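Triosephosphate isomerase (Trichomonas vaginalis, PDB 4O4V) probably catalyses the interconversion of D-glyceraldehyde 3-phosphate and dihydroxyacetone phosphate as a homodimer, a step of glycolysis and gluconeogenesis. Local coordinates at residues A152-A155 with G156-D159; E140-S143 with A144-E147; E76-V79 with P80-K83; A112-A115 with L116-G119; A42-I45 with F46-T49. One frame throughout, in Å; residues are numbered along the deposited sequence.

All five contacts lie in the outer parts of one TIM barrel, each about 16 to 18 Å from the centre of the chain. Along the sequence they come as contact 5, 3, 4, 2 and 1, from the turn after strand 37-41 to the loop before strand 161-165. Contacts 2 and 5 lie on opposite sides of the chain's centre, with their own centres about 32 Å apart. Contacts 5 and 3, about 12 Å between centres, touch each other and both meet the second subunit, so they belong to the dimer interface. Contact 3 also touches contact 4, which in turn touches contact 1; contact 2 stands apart on helix 138-149.

Contact 1. Residues A152-A155 with G156-D159; sequences AIPA and GKWD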
# COMPACT_ATOMS: atom_id res chain seq x y z
N ALA A 152 -1.20 5.47 22.63
CA ALA A 152 -0.35 4.71 21.72
C ALA A 152 1.11 5.13 21.80
O ALA A 152 1.99 4.35 21.46
CB ALA A 152 -0.84 4.82 20.30
N ILE A 153 1.38 6.36 22.25
CA ILE A 153 2.74 6.87 22.21
C ILE A 153 3.55 6.21 23.32
O ILE A 153 3.27 6.42 24.52
CB ILE A 153 2.77 8.41 22.35
CG1 ILE A 153 1.81 9.09 21.35
CG2 ILE A 153 4.19 8.90 22.24
CD1 ILE A 153 1.95 8.62 19.90
N PRO A 154 4.58 5.42 23.01
CA PRO A 154 5.34 4.78 24.10
C PRO A 154 6.07 5.78 24.93
O PRO A 154 6.37 6.90 24.51
CB PRO A 154 6.33 3.86 23.37
CG PRO A 154 5.77 3.70 21.99
CD PRO A 154 5.05 4.98 21.69
N ALA A 155 6.37 5.35 26.15
CA ALA A 155 7.13 6.15 27.08
C ALA A 155 8.40 6.64 26.40
O ALA A 155 9.14 5.87 25.78
CB ALA A 155 7.49 5.33 28.32
N GLY A 156 8.64 7.94 26.47
CA GLY A 156 9.87 8.47 25.92
C GLY A 156 9.88 8.79 24.43
O GLY A 156 10.94 9.14 23.91
N LYS A 157 8.75 8.66 23.74
CA LYS A 157 8.72 8.79 22.29
C LYS A 157 8.09 10.07 21.77
O LYS A 157 7.98 10.22 20.55
CB LYS A 157 8.01 7.57 21.69
CG LYS A 157 8.78 6.28 21.77
CD LYS A 157 10.00 6.32 20.90
CE LYS A 157 10.68 4.98 20.84
NZ LYS A 157 11.72 4.98 19.79
N TRP A 158 7.74 11.02 22.64
CA TRP A 158 7.10 12.23 22.12
C TRP A 158 8.01 13.11 21.27
O TRP A 158 7.53 13.89 20.46
CB TRP A 158 6.46 13.05 23.24
CG TRP A 158 5.13 12.50 23.70
CD1 TRP A 158 4.90 11.70 24.80
CD2 TRP A 158 3.87 12.72 23.08
NE1 TRP A 158 3.55 11.41 24.87
CE2 TRP A 158 2.90 12.03 23.84
CE3 TRP A 158 3.46 13.44 21.97
CZ2 TRP A 158 1.56 12.05 23.52
CZ3 TRP A 158 2.14 13.46 21.65
CH2 TRP A 158 1.19 12.77 22.44
N ASP A 159 9.32 12.97 21.42
CA ASP A 159 10.28 13.66 20.56
C ASP A 159 10.15 13.23 19.11
O ASP A 159 10.59 13.96 18.24
CB ASP A 159 11.74 13.40 21.00
CG ASP A 159 12.12 14.06 22.30
OD1 ASP A 159 11.54 15.09 22.68
OD2 ASP A 159 13.06 13.55 22.94
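A type II beta turn, Pro154 to Lys157, reverses the chain between helix 138-149 and strand 161-165 of the TIM barrel, and its flanks bring Ile153 against Trp158. The closing bond runs from Lys157 N to Pro154 O at 3.1 Å, with a bent N-H...O angle of 141°. At the third position of the turn phi is positive (85°); a side chain there would be jammed against the preceding carbonyl oxygen, which is why glycine suits residue 156. Pro154 opens the turn and lends its carbonyl, small, exposed Ala155 takes the first corner and Gly156 the second.

The side-chain contact is a CH-pi interaction. Ile153 CG2 stands 3.6 Å from the centroid of the five-membered ring of Trp158, almost on the ring normal, while the other branch reaches the benzo part, Ile153 CG1 lying 3.7 Å from Trp158 CZ2. The isoleucine crosses the indole at about a right angle, and both branches press on the same face. A chi1 of -51° at Ile153 sets CG2 trans to the main-chain nitrogen and so brings it over the pyrrole ring. Next to the closing bond, the aliphatic stem of Lys157 passes at a slant over the ring of Pro154, Pro154 CB meeting Lys157 CG at 3.8 Å; the long flexible chain then leads away, and its NZ makes a weak hydrogen bond to Leu116 O.

The loop is fastened on two flanks: Ile153 and Pro154 rest on Leu116 of helix 105-117, whereas Trp158 packs on Ile201 and Lys204 of helix 199-204.

Contact 2. Residues E140-S143 with A144-E147; sequences EFVS and AQIE
Val142 and Ile146, one turn apart on helix 138-149, form the buried side of this contact. Their side chains run side by side in the same direction, with Val142 CG1 4.2 Å from Ile146 CG1, and branched apolar residues suit this face. Packing is tighter at Gln145, also buried: its amide carbon CD comes to 3.5 Å from Phe141 CE2, the ring and amide planes being 52° apart. A chi1 of -176° carries the Phe141 ring forward along the helix, towards Gln145, whose OE1 is satisfied by the backbone N of Gly127.

Towards solvent the contact is polar and has few carbon contacts; one short bond carries it. Ser143 OG donates to Glu147 OE2 at 2.7 Å, meeting the carboxylate from its anti side and 32° out of its plane. A short hydroxyl and a long acid, four residues apart, span one helical turn easily, and the backbone bond from Glu147 N to Ser143 O, at 2.8 Å, keeps them together. Ala144 adds just a methyl group to the exposed surface, and Glu140 points outward, in the neighbourhood of a sodium ion about 4 Å from its side chain.

The inner face of the helix lies on Cys126 of strand 121-126 and Ile163 of strand 161-165, with Met185, Ile189 and Ile192 of helix 179-197 alongside.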
# COMPACT_ATOMS: atom_id res chain seq x y z
N GLU A 140 -14.23 19.13 19.90
CA GLU A 140 -14.62 17.84 20.44
C GLU A 140 -14.20 16.70 19.52
O GLU A 140 -13.72 15.65 19.99
CB GLU A 140 -16.14 17.78 20.70
CG GLU A 140 -16.62 18.61 21.87
CD GLU A 140 -16.83 20.09 21.57
OE1 GLU A 140 -16.57 20.56 20.45
OE2 GLU A 140 -17.28 20.79 22.51
N PHE A 141 -14.41 16.86 18.22
CA PHE A 141 -14.08 15.80 17.29
C PHE A 141 -12.56 15.56 17.28
O PHE A 141 -12.09 14.43 17.32
CB PHE A 141 -14.57 16.12 15.88
CG PHE A 141 -14.34 15.02 14.91
CD1 PHE A 141 -15.28 14.00 14.78
CD2 PHE A 141 -13.18 14.95 14.15
CE1 PHE A 141 -15.06 12.96 13.91
CE2 PHE A 141 -12.96 13.92 13.27
CZ PHE A 141 -13.91 12.91 13.14
N VAL A 142 -11.78 16.64 17.15
CA VAL A 142 -10.33 16.54 17.10
C VAL A 142 -9.79 16.02 18.43
O VAL A 142 -8.89 15.17 18.47
CB VAL A 142 -9.72 17.86 16.68
CG1 VAL A 142 -8.22 17.87 16.89
CG2 VAL A 142 -10.07 18.19 15.24
N SER A 143 -10.38 16.44 19.54
CA SER A 143 -9.94 15.91 20.83
C SER A 143 -10.13 14.41 20.91
O SER A 143 -9.25 13.70 21.42
CB SER A 143 -10.65 16.60 21.99
OG SER A 143 -10.06 16.24 23.25
N ALA A 144 -11.24 13.87 20.46
CA ALA A 144 -11.44 12.44 20.50
C ALA A 144 -10.35 11.73 19.70
O ALA A 144 -9.85 10.68 20.12
CB ALA A 144 -12.82 12.06 19.97
N GLN A 145 -9.98 12.28 18.54
CA GLN A 145 -8.93 11.68 17.73
C GLN A 145 -7.58 11.70 18.46
O GLN A 145 -6.84 10.71 18.45
CB GLN A 145 -8.80 12.39 16.39
CG GLN A 145 -10.02 12.24 15.49
CD GLN A 145 -9.78 12.86 14.14
OE1 GLN A 145 -9.38 14.03 14.04
NE2 GLN A 145 -9.98 12.08 13.09
N ILE A 146 -7.24 12.85 19.02
CA ILE A 146 -5.96 12.99 19.73
C ILE A 146 -5.94 12.13 20.98
O ILE A 146 -4.92 11.53 21.32
CB ILE A 146 -5.66 14.46 20.03
CG1 ILE A 146 -5.51 15.28 18.73
CG2 ILE A 146 -4.40 14.59 20.95
CD1 ILE A 146 -4.31 14.95 17.89
N GLU A 147 -7.07 12.02 21.67
CA GLU A 147 -7.15 11.17 22.85
C GLU A 147 -7.02 9.68 22.52
O GLU A 147 -6.60 8.91 23.38
CB GLU A 147 -8.44 11.46 23.63
CG GLU A 147 -8.47 12.84 24.28
CD GLU A 147 -9.78 13.13 25.00
OE1 GLU A 147 -9.98 12.57 26.10
OE2 GLU A 147 -10.59 13.93 24.49

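Contact 3. Residues E76-V79 with P80-K83; sequences EVTV and PMIK
The chain runs extended from Glu76 to Thr78 and then turns into the short helix 79-83, whose first bonds go from Ile82 N to Thr78 O at 3.2 Å and from Lys83 N to Val79 O at 2.9 Å. This is the end of the long loop after strand 59-62 which, in triosephosphate isomerases, projects into the partner subunit. Thr78 holds the N-cap position, yet its hydroxyl makes no capping bond; chi1 of 68° turns OG1 towards Pro69, whose carbonyl oxygen it binds. Pro80 suits the first turn of a helix: N-H groups there have no carbonyl acceptor within the helix, so a residue without one loses nothing.

Met81 folds back beside the incoming extended segment. Its extended side chain brings SD within 4.1 Å of Val77 CG1, and CG within 3.3 Å of Thr78 OG1. Val77 CG1 also presses on Ile82 CG1 at 3.8 Å, the two side chains crossing at about a right angle; both beta-branched, they pack the loop against the helix. At the other flank Val79 lies alongside the stem of Lys83.

The second subunit covers this part of the loop: its Arg97 forms a salt bridge with Glu76 OE2, its Pro14 packs on Met81 and its Ile45 on Ile82. Flexible, polarisable methionine can serve as an acceptor here: Thr78 N makes a weak hydrogen bond to Met81 SD, 3.6 Å away, with an N-H...S angle of 167°.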
# COMPACT_ATOMS: atom_id res chain seq x y z
N GLU A 76 0.77 -5.09 1.67
CA GLU A 76 1.21 -4.15 2.71
C GLU A 76 2.73 -4.02 2.75
O GLU A 76 3.46 -4.98 2.55
CB GLU A 76 0.68 -4.58 4.08
CG GLU A 76 -0.83 -4.51 4.20
CD GLU A 76 -1.38 -3.10 3.96
OE1 GLU A 76 -0.98 -2.15 4.69
OE2 GLU A 76 -2.22 -2.93 3.04
N VAL A 77 3.20 -2.83 3.10
CA VAL A 77 4.61 -2.54 3.36
C VAL A 77 4.77 -2.25 4.83
O VAL A 77 3.91 -1.62 5.45
CB VAL A 77 5.09 -1.35 2.49
CG1 VAL A 77 6.50 -0.91 2.87
CG2 VAL A 77 5.02 -1.75 1.02
N THR A 78 5.84 -2.77 5.43
CA THR A 78 6.01 -2.72 6.88
C THR A 78 7.20 -1.88 7.29
O THR A 78 8.12 -1.56 6.51
CB THR A 78 6.15 -4.12 7.43
OG1 THR A 78 7.40 -4.66 6.97
CG2 THR A 78 5.00 -5.02 7.01
N VAL A 79 7.20 -1.50 8.57
CA VAL A 79 8.25 -0.69 9.17
C VAL A 79 9.66 -1.23 8.92
O VAL A 79 10.52 -0.48 8.46
CB VAL A 79 7.97 -0.43 10.65
CG1 VAL A 79 9.20 0.16 11.35
CG2 VAL A 79 6.76 0.51 10.81
N PRO A 80 9.93 -2.52 9.19
CA PRO A 80 11.31 -2.98 8.95
C PRO A 80 11.76 -2.82 7.49
O PRO A 80 12.93 -2.59 7.23
CB PRO A 80 11.26 -4.46 9.36
CG PRO A 80 10.06 -4.57 10.30
CD PRO A 80 9.10 -3.55 9.86
N MET A 81 10.83 -2.97 6.54
CA MET A 81 11.21 -2.87 5.13
C MET A 81 11.69 -1.46 4.84
O MET A 81 12.70 -1.24 4.18
CB MET A 81 10.03 -3.21 4.24
CG MET A 81 9.45 -4.59 4.38
SD MET A 81 7.97 -4.73 3.36
CE MET A 81 7.36 -6.34 3.90
N ILE A 82 10.93 -0.48 5.30
CA ILE A 82 11.24 0.93 5.11
C ILE A 82 12.55 1.27 5.82
O ILE A 82 13.43 1.92 5.25
CB ILE A 82 10.06 1.77 5.61
CG1 ILE A 82 8.82 1.54 4.72
CG2 ILE A 82 10.41 3.25 5.69
CD1 ILE A 82 7.53 1.88 5.44
N LYS A 83 12.69 0.83 7.06
CA LYS A 83 13.91 1.10 7.82
C LYS A 83 15.13 0.48 7.15
O LYS A 83 16.24 1.00 7.32
CB LYS A 83 13.78 0.60 9.24
CG LYS A 83 12.80 1.36 10.09
CD LYS A 83 12.88 0.89 11.53
CE LYS A 83 14.16 1.41 12.21
NZ LYS A 83 14.23 2.89 12.33

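Contact 4. Residues A112-A115 with L116-G119; sequences AKFA and LENG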
# COMPACT_ATOMS: atom_id res chain seq x y z
N ALA A 112 0.72 3.72 15.11
CA ALA A 112 1.58 4.70 15.77
C ALA A 112 2.45 4.02 16.83
O ALA A 112 3.65 4.28 16.89
CB ALA A 112 0.73 5.78 16.43
N LYS A 113 1.86 3.14 17.64
CA LYS A 113 2.61 2.44 18.66
C LYS A 113 3.70 1.58 18.01
O LYS A 113 4.86 1.60 18.45
CB LYS A 113 1.68 1.57 19.48
CG LYS A 113 2.36 0.77 20.60
CD LYS A 113 1.35 0.01 21.46
CE LYS A 113 1.99 -0.76 22.63
NZ LYS A 113 2.82 -1.87 22.17
N PHE A 114 3.33 0.80 17.00
CA PHE A 114 4.28 -0.11 16.36
C PHE A 114 5.40 0.66 15.68
O PHE A 114 6.58 0.30 15.83
CB PHE A 114 3.56 -1.02 15.36
CG PHE A 114 4.47 -2.03 14.75
CD1 PHE A 114 4.86 -3.11 15.47
CD2 PHE A 114 4.95 -1.87 13.45
CE1 PHE A 114 5.74 -4.03 14.93
CE2 PHE A 114 5.80 -2.80 12.92
CZ PHE A 114 6.20 -3.86 13.66
N ALA A 115 5.07 1.74 14.98
CA ALA A 115 6.10 2.52 14.30
C ALA A 115 7.10 3.11 15.32
O ALA A 115 8.33 2.99 15.17
CB ALA A 115 5.48 3.61 13.47
N LEU A 116 6.57 3.75 16.36
CA LEU A 116 7.42 4.41 17.36
C LEU A 116 8.26 3.41 18.12
O LEU A 116 9.47 3.65 18.34
CB LEU A 116 6.57 5.25 18.31
CG LEU A 116 5.97 6.49 17.67
CD1 LEU A 116 4.85 7.03 18.53
CD2 LEU A 116 7.02 7.56 17.38
N GLU A 117 7.69 2.27 18.51
CA GLU A 117 8.47 1.33 19.29
C GLU A 117 9.54 0.68 18.44
O GLU A 117 10.51 0.12 18.99
CB GLU A 117 7.57 0.35 20.06
CG GLU A 117 6.99 -0.68 19.24
CD GLU A 117 5.79 -1.39 19.89
OE1 GLU A 117 5.37 -1.06 21.02
OE2 GLU A 117 5.24 -2.28 19.22
N ASN A 118 9.44 0.77 17.12
CA ASN A 118 10.45 0.23 16.20
C ASN A 118 11.34 1.31 15.58
O ASN A 118 11.99 1.08 14.57
CB ASN A 118 9.77 -0.61 15.11
CG ASN A 118 9.34 -1.96 15.62
OD1 ASN A 118 10.13 -2.91 15.56
ND2 ASN A 118 8.14 -2.07 16.16
N GLY A 119 11.37 2.48 16.20
CA GLY A 119 12.35 3.50 15.87
C GLY A 119 12.00 4.45 14.74
O GLY A 119 12.89 5.14 14.25
O HOH W 1 2.77 -2.85 19.25
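Over one face of the Phe114 ring sits the side-chain amide of Asn118, ND2 being 3.3 Å above the plane and displaced towards the rim. The ring and amide planes are 44° apart, neither stacked nor perpendicular. The carboxylate of Glu117 approaches the same ring obliquely, its plane turned 75° from that of the ring, with OE2 3.9 Å from Phe114 CD1. Val79 of helix 79-83 packs against the ring as well.

The amide is held in place by the backbone. Asn118 ND2 donates to Phe114 O at 2.9 Å, along a nearly straight N-H and with that oxygen close to the plane of the amide. Asn118 N adds a weak bond to the same oxygen, so one carbonyl of the last helical turn receives both the main-chain and side-chain N-H groups of one residue. Asparagine suits this exit from helix 105-117, being short enough to fold back on it. Gly119 follows at positive phi as the C-prime residue of a Schellman motif: Gly119 N bonds to Leu116 O at 3.1 Å, and Met120 N to Ala115 O.

On the exposed side, Lys113 NZ forms a salt bridge with the syn lone pair of Glu117 OE1 at 2.9 Å. A chi1 of 76° bends Glu117 back over its own helix towards the lysine. A water also spans the pair, accepting from Lys113 NZ and donating to Glu117 OE2. Both carboxylate oxygens are thus engaged, which would probably favour the ionised acid, and although the helix ends here, Phe114 O, Ala115 O and Leu116 O find donors in Asn118 ND2, Met120 N and Gly119 N.

Contact 5. Residues A42-I45 with F46-T49; sequences APFI and FLPT
Phe46 N to Pro43 O, at 2.9 Å, is the shortest direct hydrogen bond between residues 42-45 and 46-49. The donor stands above the carbonyl plane, as does Leu47 N over Phe44 O at 3.1 Å; these tight turns form the 3-10 entry to helix 47-53. A water carries the polar link one step further, donating to Ile45 O at 2.8 Å and accepting from Thr49 N. It thereby bridges the pair that a helical bond would join directly; Pro48 has no N-H to give Ile45 O, and its ring CD rests against the carbonyls of Phe44 and Ile45.

The side chains are almost wholly apolar. Ile45 CG2 approaches over one face of the Phe46 ring in a CH-pi contact, 4.2 Å from the centroid and 21° off the normal. With chi1 at -162°, CG2 falls between the main-chain N and C, which is what brings it over the following residue. Pro43 meets the same ring obliquely, CD lying 3.9 Å from Phe46 CD2. Phenylalanine suits this place because its broad, flat apolar ring offers one face to Ile45 while still meeting Pro43. Leu47 reaches back on two sides: its CD1 lies at the edge of the Phe44 ring, 4.0 Å from CD1 of that ring, and its CD2 touches Ala42, nearest at the carbonyl O, with the methyl beside it.

Met81 of the second subunit packs on Pro43 and Phe46. Within the chain, the turn lies between strand 59-62, where Leu47 touches Val60 and Ala62, and helix 17-28, where Val17 meets Phe46.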
# COMPACT_ATOMS: atom_id res chain seq x y z
N ALA A 42 6.78 10.05 -0.25
CA ALA A 42 6.55 9.61 -1.63
C ALA A 42 5.93 8.22 -1.63
O ALA A 42 6.02 7.49 -0.63
CB ALA A 42 7.85 9.61 -2.39
N PRO A 43 5.39 7.80 -2.77
CA PRO A 43 4.87 6.42 -2.89
C PRO A 43 5.94 5.38 -2.60
O PRO A 43 7.12 5.57 -2.90
CB PRO A 43 4.43 6.34 -4.36
CG PRO A 43 4.06 7.75 -4.70
CD PRO A 43 5.05 8.60 -3.96
N PHE A 44 5.52 4.25 -2.05
CA PHE A 44 6.46 3.22 -1.63
C PHE A 44 7.47 2.86 -2.69
O PHE A 44 8.66 2.69 -2.40
CB PHE A 44 5.75 1.92 -1.23
CG PHE A 44 4.87 1.99 -0.02
CD1 PHE A 44 5.37 2.33 1.22
CD2 PHE A 44 3.54 1.66 -0.12
CE1 PHE A 44 4.53 2.33 2.35
CE2 PHE A 44 2.70 1.66 1.00
CZ PHE A 44 3.21 2.00 2.22
N ILE A 45 7.00 2.70 -3.93
CA ILE A 45 7.85 2.21 -5.00
C ILE A 45 8.91 3.23 -5.42
O ILE A 45 9.91 2.85 -6.05
CB ILE A 45 6.96 1.76 -6.18
CG1 ILE A 45 7.74 0.85 -7.14
CG2 ILE A 45 6.34 2.94 -6.91
CD1 ILE A 45 6.88 0.26 -8.27
N PHE A 46 8.73 4.49 -5.06
CA PHE A 46 9.72 5.53 -5.30
C PHE A 46 10.62 5.80 -4.10
O PHE A 46 11.59 6.55 -4.21
CB PHE A 46 9.06 6.85 -5.70
CG PHE A 46 8.27 6.81 -6.99
CD1 PHE A 46 8.60 5.99 -8.05
CD2 PHE A 46 7.16 7.63 -7.13
CE1 PHE A 46 7.82 5.98 -9.23
CE2 PHE A 46 6.39 7.62 -8.30
CZ PHE A 46 6.74 6.81 -9.35
N LEU A 47 10.36 5.19 -2.95
CA LEU A 47 11.17 5.47 -1.77
C LEU A 47 12.65 5.12 -1.95
O LEU A 47 13.49 5.88 -1.50
CB LEU A 47 10.60 4.79 -0.53
CG LEU A 47 9.25 5.36 -0.02
CD1 LEU A 47 8.76 4.54 1.15
CD2 LEU A 47 9.33 6.80 0.39
N PRO A 48 12.98 3.98 -2.60
CA PRO A 48 14.41 3.72 -2.78
C PRO A 48 15.14 4.81 -3.56
O PRO A 48 16.24 5.21 -3.20
CB PRO A 48 14.44 2.35 -3.45
CG PRO A 48 13.17 1.70 -2.98
CD PRO A 48 12.16 2.82 -3.00
N THR A 49 14.55 5.22 -4.68
CA THR A 49 15.06 6.31 -5.52
C THR A 49 15.30 7.53 -4.67
O THR A 49 16.36 8.16 -4.71
CB THR A 49 14.04 6.70 -6.62
OG1 THR A 49 13.87 5.62 -7.53
CG2 THR A 49 14.51 7.89 -7.42
O HOH W 2 12.59 3.66 -6.34